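Local coordinates for putative ABC transporter, periplasmic binding protein, amino acid (PDB 2YLN) that probably binds L-cystine as the extracytoplasmic solute receptor of an amino acid ABC transporter, closing its two lobes around the ligand, at residues Gly57-Gly62 / Leu94-Glu99; Thr167-Thr172 / Asp205-Asp210; Tyr67-Tyr72 / Gln274-Asp279; Thr134-Glu139 / Val244-Asp249. The protein carries 1 engineered substitution. One frame throughout, in Å; residues are numbered along the deposited sequence.

Overall arrangement
The four contacts belong to a family 3 solute-binding protein caught closed around its ligand. Contacts 1, 3 and 4 lie in the lobe built on strands 58-63 and 97-102, contact 2 in the other. Contacts 1 and 4 reach the same sheet, their centres 16 Å apart, while contacts 1 and 2 lie on opposite sides of the chain's centre, their centres 31 Å apart. The lobes meet at one of the two bound cysteines, which both contact 2 and contact 3 touch. There the two contacts also join directly, N209 OD1 standing 2.7 Å from Y67 OH in a probable hydrogen bond. Contact 4 lies farther from this pocket, the side chain of F135 about 10 Å from a bound cysteine.

Contact 1 of 4, residues Gly57-Gly62 / Leu94-Glu99; sequences GTVTVG and LGVKVE
V61 and V98 meet through single methyls, CG2 of V61 against CG2 of V98 at 3.6 Å. Their first torsions differ, and this brings the two methyls together: V61 holds CG1 trans to its backbone N (chi1 179°) and turns CG2 back beside the N, whereas V98 (chi1 64°) extends CG2 trans to its N and tucks CG1 between N and carbonyl carbon. Toward the N-terminal end of the pairing, V59 CG2 approaches V96 CG2 at 4.1 Å. V96 (chi1 -62°) puts that methyl in the crowded position, and its CB also rests 3.4 Å from G57 O. The backbones form a parallel pair, T58 beside K97, V59 beside V98 and T60 beside E99; V59 N gives its hydrogen to K97 O at 2.9 Å, and E99 N gives its own to V59 O. Helix 82-94 leads the chain to the second strand and covers V61, V96 and V98, as in a beta-alpha-beta crossover within the sheet of one lobe. Compact beta-branched valines suit that helix-covered face. The other face is polar and more open. There T58 and K97 lie alongside each other and point the same way, T58 OG1 touching K97 CB at 3.6 Å and the lysine CD almost as closely. T58 CG2 reaches across to the aliphatic CG of E99 at 4.0 Å. The long chains of K97 and E99 thus offer methylenes to the threonine and carry their charges outward.

Contact 2 of 4, residues Thr167-Thr172 / Asp205-Asp210; sequences TAQSLT and DATLND. With CYS (cysteine), chain C.
The side-chain amide of Q169 lies edge-on to the backbone of L208 and pairs with both of its polar groups. L208 N-H points dead straight at OE1, N to OE1 2.8 Å, meeting a lone pair in the carbonyl plane. Q169 NE2 in turn donates to L208 O at 2.9 Å, with that oxygen only 3° out of the amide plane. Off one face of the same amide sits T207 OG1, 3.4 Å from Q169 CD. That hydroxyl is not spent on the amide: T207 OG1 gives its proton to A168 O at 2.6 Å. Strands 166-169 and 206-210 run roughly alike but splay, and they share a single backbone bridge, T167 with A206, where A168 N donates to A206 O at 3.0 Å. In a regular parallel ladder L208 N would bond to A168 O. Here the glutamine amide takes over L208 and the threonine hydroxyl takes over A168 O, so both buried peptides stay satisfied as the backbones part. Glutamine has the reach and the paired donor and acceptor for this, its chain folded at chi2 (-72°). These strands belong to the second lobe of the two-lobed solute-binding fold, and their C-terminal ends meet the ligand. In the conformer described, S170 OG, also hydrogen-bonded to S173 OG, donates to the cysteine OXT at 2.7 Å, and N209 ND2 to the cysteine O at 2.8 Å. N209 OD1 accepts from D210 N and is also hydrogen-bonded to Y67 OH, which fixes how the N209 amide faces.

Contact 3 of 4, residues Tyr67-Tyr72 / Gln274-Asp279; sequences YAPFTY and QFFGKD. With CYS (cysteine), chain C.
Y67 O is gripped by two backbone donors, F70 N and T71 N, each 3.0 Å from it; F70 and T71 both face Y67, a classic beta bulge. P69 and Y72 point at the end of helix 267-276, whereas F70 starts away from it and only its ring reaches back, F70 CE1 meeting F276 CE1 at 3.4 Å. The two rings are neither stacked nor edge-to-face, their planes inclined at 52°. P69, held after a cis peptide bond, offers the CG of its fixed ring to the same F276 CE1 at 3.7 Å. Y72 OH touches the edge of the F275 ring in its plane, 3.5 Å from CE1, while P69 O approaches F275 CD1. Tyrosine suits this partly exposed place, packing its ring while carrying a hydroxyl. Y67 itself stands back from the helix: F70 CD2 lies on one face of its ring, and the amino N of the bound cysteine sits over the centre of the other, 3.2 Å from Y67 CG, consistent with a cation-pi contact. No hydrogen bond joins the two segments, so between them largely apolar van der Waals packing holds the loop whose F70 backs the ligand-binding tyrosine.

Contact 4 of 4, residues Thr134-Glu139 / Val244-Asp249; sequences TFDKSE and VNKGND
In one of its two conformers K246 makes a salt bridge, NZ to D136 OD1 at 2.9 Å, approaching on the syn side of the carboxylate, somewhat out of its plane. The charged pair straddles a short antiparallel ladder at the margin of the mixed sheet of the lobe: D136 and V244 form a hydrogen-bonded pair, with D136 N to V244 O and V244 N to D136 O both 3.0 Å, and F135 with N245 a non-hydrogen-bonded one. A longer but nearly straight bond from K246 N to T134 O at 3.2 Å extends the pairing into the turn. In that same conformer K246 is extended until chi4 (-78°), where it bends so that the ammonium swings to the aspartate; a water joins F135 O to NZ. Aspartate suits this strand position beside the turn, its OD1 taking K246 NZ and its OD2 two waters, one of which also reaches N245 O and N248 N. In the turn, G247 adopts backbone angles at which a CB would jam against the preceding carbonyl O, and N248 ND2 bonds to N245 O. On the F135 side the packing is mainly apolar, the large ring buried against M109 and L112 of helix 108-114, with one polar link, N245 ND2 to L112 O. V244 packs instead on V252 and L49. T134 CG2 sits 3.6 Å above the centre of the F135 ring.

Contact 1 of 4, residues Gly57-Gly62 / Leu94-Glu99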
loop_
_atom_site.group_PDB
_atom_site.type_symbol
_atom_site.label_atom_id
_atom_site.label_comp_id
_atom_site.label_asym_id
_atom_site.label_seq_id
_atom_site.Cartn_x
_atom_site.Cartn_y
_atom_site.Cartn_z
ATOM N N GLY A 57 -18.591 4.837 17.266
ATOM C CA GLY A 57 -19.376 4.452 16.060
ATOM C C GLY A 57 -18.561 3.610 15.102
ATOM O O GLY A 57 -17.727 2.793 15.507
ATOM N N THR A 58 -18.826 3.777 13.832
ATOM C CA THR A 58 -18.275 2.936 12.764
ATOM C C THR A 58 -17.391 3.780 11.843
ATOM O O THR A 58 -17.790 4.894 11.492
ATOM C CB THR A 58 -19.452 2.288 11.950
ATOM O OG1 THR A 58 -20.289 1.553 12.851
ATOM C CG2 THR A 58 -18.919 1.365 10.897
ATOM N N VAL A 59 -16.266 3.223 11.467
ATOM C CA VAL A 59 -15.281 3.847 10.577
ATOM C C VAL A 59 -15.144 2.943 9.332
ATOM O O VAL A 59 -15.006 1.743 9.473
ATOM C CB VAL A 59 -13.969 4.084 11.269
ATOM C CG1 VAL A 59 -12.854 4.575 10.360
ATOM C CG2 VAL A 59 -14.148 5.057 12.444
ATOM N N THR A 60 -15.133 3.529 8.129
ATOM C CA THR A 60 -14.952 2.791 6.905
ATOM C C THR A 60 -13.543 2.977 6.369
ATOM O O THR A 60 -12.973 4.089 6.418
ATOM C CB THR A 60 -15.999 3.208 5.879
ATOM O OG1 THR A 60 -15.868 4.594 5.629
ATOM C CG2 THR A 60 -17.410 2.839 6.346
ATOM N N VAL A 61 -12.976 1.892 5.839
ATOM C CA VAL A 61 -11.584 1.837 5.425
ATOM C C VAL A 61 -11.489 1.324 4.016
ATOM O O VAL A 61 -11.898 0.187 3.756
ATOM C CB VAL A 61 -10.731 0.999 6.378
ATOM C CG1 VAL A 61 -9.277 0.927 5.912
ATOM C CG2 VAL A 61 -10.862 1.518 7.795
ATOM N N GLY A 62 -10.898 2.081 3.113
ATOM C CA GLY A 62 -10.615 1.606 1.790
ATOM C C GLY A 62 -9.324 0.781 1.747
ATOM O O GLY A 62 -8.309 1.145 2.338
ATOM N N LEU A 94 -9.251 1.931 19.564
ATOM C CA LEU A 94 -10.129 3.111 19.556
ATOM C C LEU A 94 -11.569 2.809 19.936
ATOM O O LEU A 94 -12.342 3.715 20.188
ATOM C CB LEU A 94 -10.077 3.783 18.202
ATOM C CG LEU A 94 -8.699 4.334 17.841
ATOM C CD1 LEU A 94 -8.783 4.961 16.423
ATOM C CD2 LEU A 94 -8.177 5.302 18.875
ATOM N N GLY A 95 -11.870 1.529 20.023
ATOM C CA GLY A 95 -13.261 1.148 20.356
ATOM C C GLY A 95 -14.289 1.427 19.280
ATOM O O GLY A 95 -15.481 1.597 19.609
ATOM N N VAL A 96 -13.880 1.435 18.002
ATOM C CA VAL A 96 -14.792 1.653 16.897
ATOM C C VAL A 96 -15.037 0.335 16.153
ATOM O O VAL A 96 -14.166 -0.525 16.120
ATOM C CB VAL A 96 -14.310 2.737 15.926
ATOM C CG1 VAL A 96 -14.208 4.105 16.659
ATOM C CG2 VAL A 96 -13.005 2.382 15.292
ATOM N N LYS A 97 -16.182 0.260 15.519
ATOM C CA LYS A 97 -16.467 -0.743 14.519
ATOM C C LYS A 97 -15.724 -0.343 13.251
ATOM O O LYS A 97 -15.721 0.836 12.930
ATOM C CB LYS A 97 -17.978 -0.819 14.301
ATOM C CG LYS A 97 -18.485 -1.916 13.326
ATOM C CD LYS A 97 -20.002 -2.069 13.381
ATOM C CE LYS A 97 -20.503 -3.158 12.424
ATOM N NZ LYS A 97 -19.926 -4.436 12.891
ATOM N N VAL A 98 -15.104 -1.290 12.591
ATOM C CA VAL A 98 -14.468 -1.055 11.294
ATOM C C VAL A 98 -15.090 -1.845 10.214
ATOM O O VAL A 98 -15.372 -3.035 10.386
ATOM C CB VAL A 98 -12.965 -1.246 11.381
ATOM C CG1 VAL A 98 -12.553 -2.644 11.724
ATOM C CG2 VAL A 98 -12.268 -0.801 10.187
ATOM N N GLU A 99 -15.275 -1.224 9.057
ATOM C CA GLU A 99 -15.785 -1.871 7.840
ATOM C C GLU A 99 -14.766 -1.598 6.705
ATOM O O GLU A 99 -14.435 -0.440 6.484
ATOM C CB GLU A 99 -17.131 -1.344 7.460
ATOM C CG GLU A 99 -18.249 -1.733 8.421
ATOM C CD GLU A 99 -18.561 -3.144 8.381
ATOM O OE1 GLU A 99 -18.705 -3.696 7.320
ATOM O OE2 GLU A 99 -18.900 -3.680 9.467
#

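Contact 2 of 4, residues Thr167-Thr172 / Asp205-Asp210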
loop_
_atom_site.group_PDB
_atom_site.type_symbol
_atom_site.label_atom_id
_atom_site.label_comp_id
_atom_site.label_asym_id
_atom_site.label_seq_id
_atom_site.Cartn_x
_atom_site.Cartn_y
_atom_site.Cartn_z
ATOM N N THR A 167 5.752 -0.799 -19.435
ATOM C CA THR A 167 5.903 -0.898 -18.036
ATOM C C THR A 167 4.486 -1.017 -17.484
ATOM O O THR A 167 3.696 -0.091 -17.614
ATOM C CB THR A 167 6.693 0.274 -17.556
ATOM O OG1 THR A 167 8.011 0.353 -18.173
ATOM C CG2 THR A 167 6.699 0.268 -16.068
ATOM N N ALA A 168 4.169 -2.205 -16.946
ATOM C CA ALA A 168 2.803 -2.504 -16.488
ATOM C C ALA A 168 2.591 -1.944 -15.074
ATOM O O ALA A 168 3.368 -2.258 -14.215
ATOM C CB ALA A 168 2.558 -3.940 -16.545
ATOM N N GLN A 169 1.611 -1.090 -14.907
ATOM C CA GLN A 169 1.347 -0.466 -13.619
ATOM C C GLN A 169 -0.104 -0.145 -13.422
ATOM O O GLN A 169 -0.830 0.083 -14.405
ATOM C CB GLN A 169 2.076 0.892 -13.503
ATOM C CG GLN A 169 3.561 0.905 -13.788
ATOM C CD GLN A 169 4.497 0.255 -12.761
ATOM O OE1 GLN A 169 5.680 0.142 -13.071
ATOM N NE2 GLN A 169 3.996 -0.127 -11.586
ATOM N N SER A 170 -0.532 -0.061 -12.183
ATOM C CA SER A 170 -1.679 0.706 -11.845
ATOM C C SER A 170 -1.352 2.195 -12.059
ATOM O O SER A 170 -0.322 2.683 -11.607
ATOM C CB SER A 170 -2.169 0.433 -10.431
ATOM O OG SER A 170 -1.172 0.776 -9.473
ATOM N N LEU A 171 -2.169 2.912 -12.832
ATOM C CA LEU A 171 -1.770 4.226 -13.337
ATOM C C LEU A 171 -1.555 5.282 -12.286
ATOM O O LEU A 171 -0.728 6.175 -12.445
ATOM C CB LEU A 171 -2.709 4.731 -14.354
ATOM C CG LEU A 171 -2.855 3.888 -15.590
ATOM C CD1 LEU A 171 -3.843 4.636 -16.528
ATOM C CD2 LEU A 171 -1.502 3.521 -16.219
ATOM N N THR A 172 -2.368 5.243 -11.226
ATOM C CA THR A 172 -2.383 6.314 -10.230
ATOM C C THR A 172 -1.570 5.970 -9.007
ATOM O O THR A 172 -1.487 6.785 -8.088
ATOM C CB THR A 172 -3.835 6.626 -9.763
ATOM O OG1 THR A 172 -4.293 5.536 -8.963
ATOM C CG2 THR A 172 -4.760 6.912 -10.955
ATOM N N ASP A 205 7.615 -5.318 -20.276
ATOM C CA ASP A 205 9.023 -5.656 -19.981
ATOM C C ASP A 205 9.449 -5.330 -18.554
ATOM O O ASP A 205 10.471 -5.839 -18.116
ATOM C CB ASP A 205 9.949 -4.927 -20.966
ATOM C CG ASP A 205 9.805 -5.420 -22.387
ATOM O OD1 ASP A 205 9.485 -6.614 -22.544
ATOM O OD2 ASP A 205 10.099 -4.650 -23.304
ATOM N N ALA A 206 8.697 -4.470 -17.851
ATOM C CA ALA A 206 9.122 -4.035 -16.535
ATOM C C ALA A 206 7.954 -3.634 -15.703
ATOM O O ALA A 206 6.895 -3.316 -16.193
ATOM C CB ALA A 206 10.115 -2.885 -16.633
ATOM N N THR A 207 8.203 -3.558 -14.386
ATOM C CA THR A 207 7.285 -2.949 -13.458
ATOM C C THR A 207 8.027 -2.482 -12.217
ATOM O O THR A 207 8.932 -3.154 -11.754
ATOM C CB THR A 207 6.099 -3.859 -13.076
ATOM O OG1 THR A 207 5.104 -3.083 -12.411
ATOM C CG2 THR A 207 6.506 -5.010 -12.158
ATOM N N LEU A 208 7.564 -1.384 -11.650
ATOM C CA LEU A 208 7.965 -0.915 -10.329
ATOM C C LEU A 208 6.943 -1.342 -9.315
ATOM O O LEU A 208 5.727 -1.220 -9.543
ATOM C CB LEU A 208 8.034 0.614 -10.325
ATOM C CG LEU A 208 9.184 1.254 -11.094
ATOM C CD1 LEU A 208 8.864 2.719 -11.316
ATOM C CD2 LEU A 208 10.488 1.078 -10.269
ATOM N N ASN A 209 7.361 -1.865 -8.151
ATOM C CA ASN A 209 6.425 -2.106 -7.086
ATOM C C ASN A 209 7.219 -2.209 -5.788
ATOM O O ASN A 209 8.396 -1.894 -5.727
ATOM C CB ASN A 209 5.548 -3.308 -7.382
ATOM C CG ASN A 209 4.173 -3.214 -6.763
ATOM O OD1 ASN A 209 3.993 -3.305 -5.528
ATOM N ND2 ASN A 209 3.162 -3.015 -7.610
ATOM N N ASP A 210 6.551 -2.605 -4.722
ATOM C CA ASP A 210 7.140 -2.701 -3.431
ATOM C C ASP A 210 8.042 -3.907 -3.281
ATOM O O ASP A 210 7.673 -5.010 -3.671
ATOM C CB ASP A 210 5.973 -2.805 -2.390
ATOM C CG ASP A 210 6.550 -2.954 -0.994
ATOM O OD1 ASP A 210 6.949 -1.905 -0.424
ATOM O OD2 ASP A 210 6.621 -4.099 -0.505
HETATM N N CYS C . -1.434 -2.960 -5.314
HETATM C CA CYS C . -1.504 -1.955 -6.402
HETATM C C CYS C . -0.324 -2.212 -7.355
HETATM O O CYS C . 0.427 -3.189 -7.099
HETATM C CB CYS C . -1.415 -0.565 -5.831
HETATM S SG CYS C . 0.219 -0.272 -5.023
HETATM O OXT CYS C . -0.232 -1.440 -8.289
#

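Contact 3 of 4, residues Tyr67-Tyr72 / Gln274-Asp279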
loop_
_atom_site.group_PDB
_atom_site.type_symbol
_atom_site.label_atom_id
_atom_site.label_comp_id
_atom_site.label_asym_id
_atom_site.label_seq_id
_atom_site.Cartn_x
_atom_site.Cartn_y
_atom_site.Cartn_z
ATOM N N TYR A 67 -3.795 -7.617 -2.881
ATOM C CA TYR A 67 -2.394 -7.171 -2.846
ATOM C C TYR A 67 -1.668 -7.848 -1.689
ATOM O O TYR A 67 -1.422 -7.202 -0.650
ATOM C CB TYR A 67 -2.328 -5.674 -2.804
ATOM C CG TYR A 67 -0.979 -5.023 -2.868
ATOM C CD1 TYR A 67 0.035 -5.452 -3.717
ATOM C CD2 TYR A 67 -0.739 -3.898 -2.119
ATOM C CE1 TYR A 67 1.204 -4.783 -3.843
ATOM C CE2 TYR A 67 0.451 -3.169 -2.250
ATOM C CZ TYR A 67 1.411 -3.609 -3.170
ATOM O OH TYR A 67 2.553 -2.837 -3.312
ATOM N N ALA A 68 -1.319 -9.104 -1.825
ATOM C CA ALA A 68 -0.589 -9.838 -0.802
ATOM C C ALA A 68 0.818 -9.255 -0.705
ATOM O O ALA A 68 1.417 -8.896 -1.708
ATOM C CB ALA A 68 -0.563 -11.295 -1.074
ATOM N N PRO A 69 1.425 -9.196 0.499
ATOM C CA PRO A 69 0.925 -9.680 1.798
ATOM C C PRO A 69 0.284 -8.560 2.639
ATOM O O PRO A 69 0.140 -8.695 3.846
ATOM C CB PRO A 69 2.192 -10.212 2.466
ATOM C CG PRO A 69 3.198 -9.212 2.032
ATOM C CD PRO A 69 2.849 -8.891 0.600
ATOM N N PHE A 70 -0.107 -7.465 1.990
ATOM C CA PHE A 70 -0.604 -6.266 2.665
ATOM C C PHE A 70 -2.114 -6.293 2.888
ATOM O O PHE A 70 -2.589 -5.777 3.926
ATOM C CB PHE A 70 -0.202 -5.016 1.862
ATOM C CG PHE A 70 1.269 -4.836 1.771
ATOM C CD1 PHE A 70 2.073 -4.553 2.878
ATOM C CD2 PHE A 70 1.984 -4.900 0.566
ATOM C CE1 PHE A 70 3.407 -4.325 2.789
ATOM C CE2 PHE A 70 3.345 -4.643 0.476
ATOM C CZ PHE A 70 4.066 -4.324 1.596
ATOM N N THR A 71 -2.889 -6.735 1.893
ATOM C CA THR A 71 -4.341 -6.628 1.948
ATOM C C THR A 71 -4.844 -7.641 0.913
ATOM O O THR A 71 -4.730 -7.402 -0.300
ATOM C CB THR A 71 -4.792 -5.201 1.665
ATOM O OG1 THR A 71 -6.224 -5.231 1.485
ATOM C CG2 THR A 71 -4.172 -4.525 0.508
ATOM N N TYR A 72 -5.303 -8.795 1.410
ATOM C CA TYR A 72 -5.622 -9.908 0.503
ATOM C C TYR A 72 -6.556 -10.864 1.177
ATOM O O TYR A 72 -6.780 -10.768 2.363
ATOM C CB TYR A 72 -4.285 -10.630 0.067
ATOM C CG TYR A 72 -3.586 -11.416 1.140
ATOM C CD1 TYR A 72 -2.773 -10.778 2.039
ATOM C CD2 TYR A 72 -3.790 -12.748 1.264
ATOM C CE1 TYR A 72 -2.125 -11.503 3.025
ATOM C CE2 TYR A 72 -3.191 -13.477 2.285
ATOM C CZ TYR A 72 -2.383 -12.837 3.195
ATOM O OH TYR A 72 -1.712 -13.537 4.204
ATOM N N GLN A 274 4.761 -12.026 11.096
ATOM C CA GLN A 274 3.787 -12.913 10.457
ATOM C C GLN A 274 3.806 -12.715 8.911
ATOM O O GLN A 274 3.867 -13.695 8.156
ATOM C CB GLN A 274 2.427 -12.673 11.019
ATOM C CG GLN A 274 1.364 -13.468 10.423
ATOM C CD GLN A 274 -0.007 -13.222 11.027
ATOM O OE1 GLN A 274 -0.196 -12.377 11.914
ATOM N NE2 GLN A 274 -0.997 -13.840 10.396
ATOM N N PHE A 275 3.713 -11.469 8.464
ATOM C CA PHE A 275 3.497 -11.180 7.058
ATOM C C PHE A 275 4.738 -11.046 6.231
ATOM O O PHE A 275 4.676 -11.305 5.035
ATOM C CB PHE A 275 2.525 -9.974 6.878
ATOM C CG PHE A 275 1.134 -10.293 7.297
ATOM C CD1 PHE A 275 0.330 -11.056 6.472
ATOM C CD2 PHE A 275 0.641 -9.886 8.485
ATOM C CE1 PHE A 275 -0.983 -11.432 6.928
ATOM C CE2 PHE A 275 -0.622 -10.186 8.911
ATOM C CZ PHE A 275 -1.427 -11.001 8.130
ATOM N N PHE A 276 5.847 -10.655 6.832
ATOM C CA PHE A 276 7.077 -10.371 6.113
ATOM C C PHE A 276 8.244 -11.123 6.620
ATOM O O PHE A 276 9.299 -11.078 5.999
ATOM C CB PHE A 276 7.472 -8.879 6.171
ATOM C CG PHE A 276 6.327 -7.929 5.974
ATOM C CD1 PHE A 276 5.646 -7.826 4.803
ATOM C CD2 PHE A 276 5.943 -7.078 7.028
ATOM C CE1 PHE A 276 4.552 -6.949 4.674
ATOM C CE2 PHE A 276 4.912 -6.200 6.886
ATOM C CZ PHE A 276 4.190 -6.152 5.715
ATOM N N GLY A 277 8.180 -11.755 7.779
ATOM C CA GLY A 277 9.365 -12.257 8.421
ATOM C C GLY A 277 10.267 -11.195 9.022
ATOM O O GLY A 277 11.416 -11.511 9.286
ATOM N N LYS A 278 9.767 -9.977 9.235
ATOM C CA LYS A 278 10.572 -8.988 9.988
ATOM C C LYS A 278 9.662 -7.842 10.317
ATOM O O LYS A 278 8.662 -7.583 9.681
ATOM C CB LYS A 278 11.722 -8.430 9.170
ATOM C CG LYS A 278 11.294 -7.881 7.797
ATOM C CD LYS A 278 12.519 -7.290 7.078
ATOM C CE LYS A 278 12.244 -6.717 5.764
ATOM N NZ LYS A 278 13.530 -6.207 5.105
ATOM N N ASP A 279 10.077 -7.142 11.319
ATOM C CA ASP A 279 9.430 -5.927 11.761
ATOM C C ASP A 279 9.837 -4.798 10.883
ATOM O O ASP A 279 11.068 -4.559 10.739
ATOM C CB ASP A 279 9.823 -5.606 13.220
ATOM C CG ASP A 279 9.059 -4.441 13.818
ATOM O OD1 ASP A 279 8.179 -3.889 13.182
ATOM O OD2 ASP A 279 9.421 -4.127 15.002
HETATM N N CYS C . -1.434 -2.960 -5.314
HETATM C CA CYS C . -1.504 -1.955 -6.402
HETATM C C CYS C . -0.324 -2.212 -7.355
HETATM O O CYS C . 0.427 -3.189 -7.099
HETATM C CB CYS C . -1.415 -0.565 -5.831
HETATM S SG CYS C . 0.219 -0.272 -5.023
HETATM O OXT CYS C . -0.232 -1.440 -8.289
#

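Contact 4 of 4, residues Thr134-Glu139 / Val244-Asp249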
loop_
_atom_site.group_PDB
_atom_site.type_symbol
_atom_site.label_atom_id
_atom_site.label_comp_id
_atom_site.label_asym_id
_atom_site.label_seq_id
_atom_site.Cartn_x
_atom_site.Cartn_y
_atom_site.Cartn_z
ATOM N N THR A 134 -3.577 17.410 -0.032
ATOM C CA THR A 134 -4.941 16.992 0.094
ATOM C C THR A 134 -5.225 16.146 1.326
ATOM O O THR A 134 -6.324 16.231 1.894
ATOM C CB THR A 134 -5.353 16.170 -1.167
ATOM O OG1 THR A 134 -5.125 16.979 -2.328
ATOM C CG2 THR A 134 -6.814 15.773 -1.149
ATOM N N PHE A 135 -4.253 15.334 1.742
ATOM C CA PHE A 135 -4.458 14.325 2.756
ATOM C C PHE A 135 -3.496 14.482 3.920
ATOM O O PHE A 135 -2.436 15.092 3.772
ATOM C CB PHE A 135 -4.295 12.924 2.208
ATOM C CG PHE A 135 -5.165 12.635 0.996
ATOM C CD1 PHE A 135 -6.553 12.614 1.103
ATOM C CD2 PHE A 135 -4.607 12.372 -0.228
ATOM C CE1 PHE A 135 -7.380 12.328 -0.008
ATOM C CE2 PHE A 135 -5.383 12.131 -1.336
ATOM C CZ PHE A 135 -6.746 12.094 -1.213
ATOM N N ASP A 136 -3.873 13.936 5.072
ATOM C CA ASP A 136 -2.968 13.738 6.174
ATOM C C ASP A 136 -2.757 12.236 6.371
ATOM O O ASP A 136 -3.573 11.389 5.997
ATOM C CB ASP A 136 -3.575 14.296 7.478
ATOM C CG ASP A 136 -3.602 15.794 7.525
ATOM O OD1 ASP A 136 -2.689 16.420 6.950
ATOM O OD2 ASP A 136 -4.513 16.348 8.128
ATOM N N LYS A 137 -1.592 11.886 6.914
ATOM C CA LYS A 137 -1.172 10.519 7.185
ATOM C C LYS A 137 -0.856 10.383 8.670
ATOM O O LYS A 137 -0.215 11.227 9.274
ATOM C CB LYS A 137 0.087 10.211 6.366
ATOM C CG LYS A 137 0.610 8.825 6.473
ATOM C CD LYS A 137 1.966 8.657 5.753
ATOM C CE LYS A 137 3.131 9.254 6.526
ATOM N NZ LYS A 137 4.444 9.060 5.838
ATOM N N SER A 138 -1.346 9.299 9.267
ATOM C CA SER A 138 -0.957 8.961 10.638
ATOM C C SER A 138 0.538 8.707 10.749
ATOM O O SER A 138 1.250 8.524 9.766
ATOM C CB SER A 138 -1.691 7.686 11.042
ATOM O OG SER A 138 -1.209 6.519 10.413
ATOM N N GLU A 139 0.992 8.525 11.985
ATOM C CA GLU A 139 2.232 7.873 12.244
ATOM C C GLU A 139 2.339 6.652 11.378
ATOM O O GLU A 139 1.395 5.866 11.312
ATOM C CB GLU A 139 2.243 7.402 13.716
ATOM C CG GLU A 139 3.467 6.589 14.105
ATOM C CD GLU A 139 4.720 7.376 14.165
ATOM O OE1 GLU A 139 4.692 8.604 14.355
ATOM O OE2 GLU A 139 5.789 6.657 14.119
ATOM N N VAL A 244 -6.217 10.057 5.693
ATOM C CA VAL A 244 -7.530 10.707 5.752
ATOM C C VAL A 244 -7.508 11.999 4.999
ATOM O O VAL A 244 -6.462 12.554 4.620
ATOM C CB VAL A 244 -7.979 10.978 7.208
ATOM C CG1 VAL A 244 -8.163 9.705 8.022
ATOM C CG2 VAL A 244 -6.981 11.887 7.930
ATOM N N ASN A 245 -8.704 12.518 4.732
ATOM C CA ASN A 245 -8.820 13.875 4.256
ATOM C C ASN A 245 -8.262 14.845 5.266
ATOM O O ASN A 245 -8.452 14.643 6.489
ATOM C CB ASN A 245 -10.284 14.236 3.953
ATOM C CG ASN A 245 -10.769 13.595 2.720
ATOM O OD1 ASN A 245 -10.384 14.035 1.661
ATOM N ND2 ASN A 245 -11.538 12.518 2.812
ATOM N N LYS A 246 -7.671 15.951 4.815
ATOM C CA LYS A 246 -7.400 17.112 5.712
ATOM C C LYS A 246 -8.722 17.573 6.323
ATOM O O LYS A 246 -9.826 17.319 5.807
ATOM C CB LYS A 246 -6.658 18.206 4.938
ATOM C CG LYS A 246 -5.227 17.768 4.603
ATOM C CD LYS A 246 -4.389 18.808 3.868
ATOM C CE LYS A 246 -2.943 18.334 3.733
ATOM N NZ LYS A 246 -2.179 18.513 5.045
ATOM N N GLY A 247 -8.585 18.230 7.465
ATOM C CA GLY A 247 -9.733 18.660 8.253
ATOM C C GLY A 247 -10.145 17.698 9.348
ATOM O O GLY A 247 -11.207 17.855 9.955
ATOM N N ASN A 248 -9.302 16.715 9.627
ATOM C CA ASN A 248 -9.589 15.679 10.593
ATOM C C ASN A 248 -8.420 15.471 11.560
ATOM O O ASN A 248 -8.032 14.362 11.906
ATOM C CB ASN A 248 -9.915 14.332 9.872
ATOM C CG ASN A 248 -11.194 14.401 9.084
ATOM O OD1 ASN A 248 -12.273 14.409 9.666
ATOM N ND2 ASN A 248 -11.067 14.401 7.798
ATOM N N ASP A 249 -7.862 16.589 12.035
ATOM C CA ASP A 249 -6.620 16.529 12.809
ATOM C C ASP A 249 -6.782 15.706 14.059
ATOM O O ASP A 249 -5.884 14.945 14.442
ATOM C CB ASP A 249 -6.152 17.958 13.198
ATOM C CG ASP A 249 -5.509 18.727 12.023
ATOM O OD1 ASP A 249 -5.457 18.199 10.868
ATOM O OD2 ASP A 249 -5.025 19.856 12.261
HETATM O O HOH W 1 -0.228 16.694 4.202
HETATM O O HOH W 2 -6.955 15.441 8.838
HETATM O O HOH W 3 -5.879 18.803 8.449
#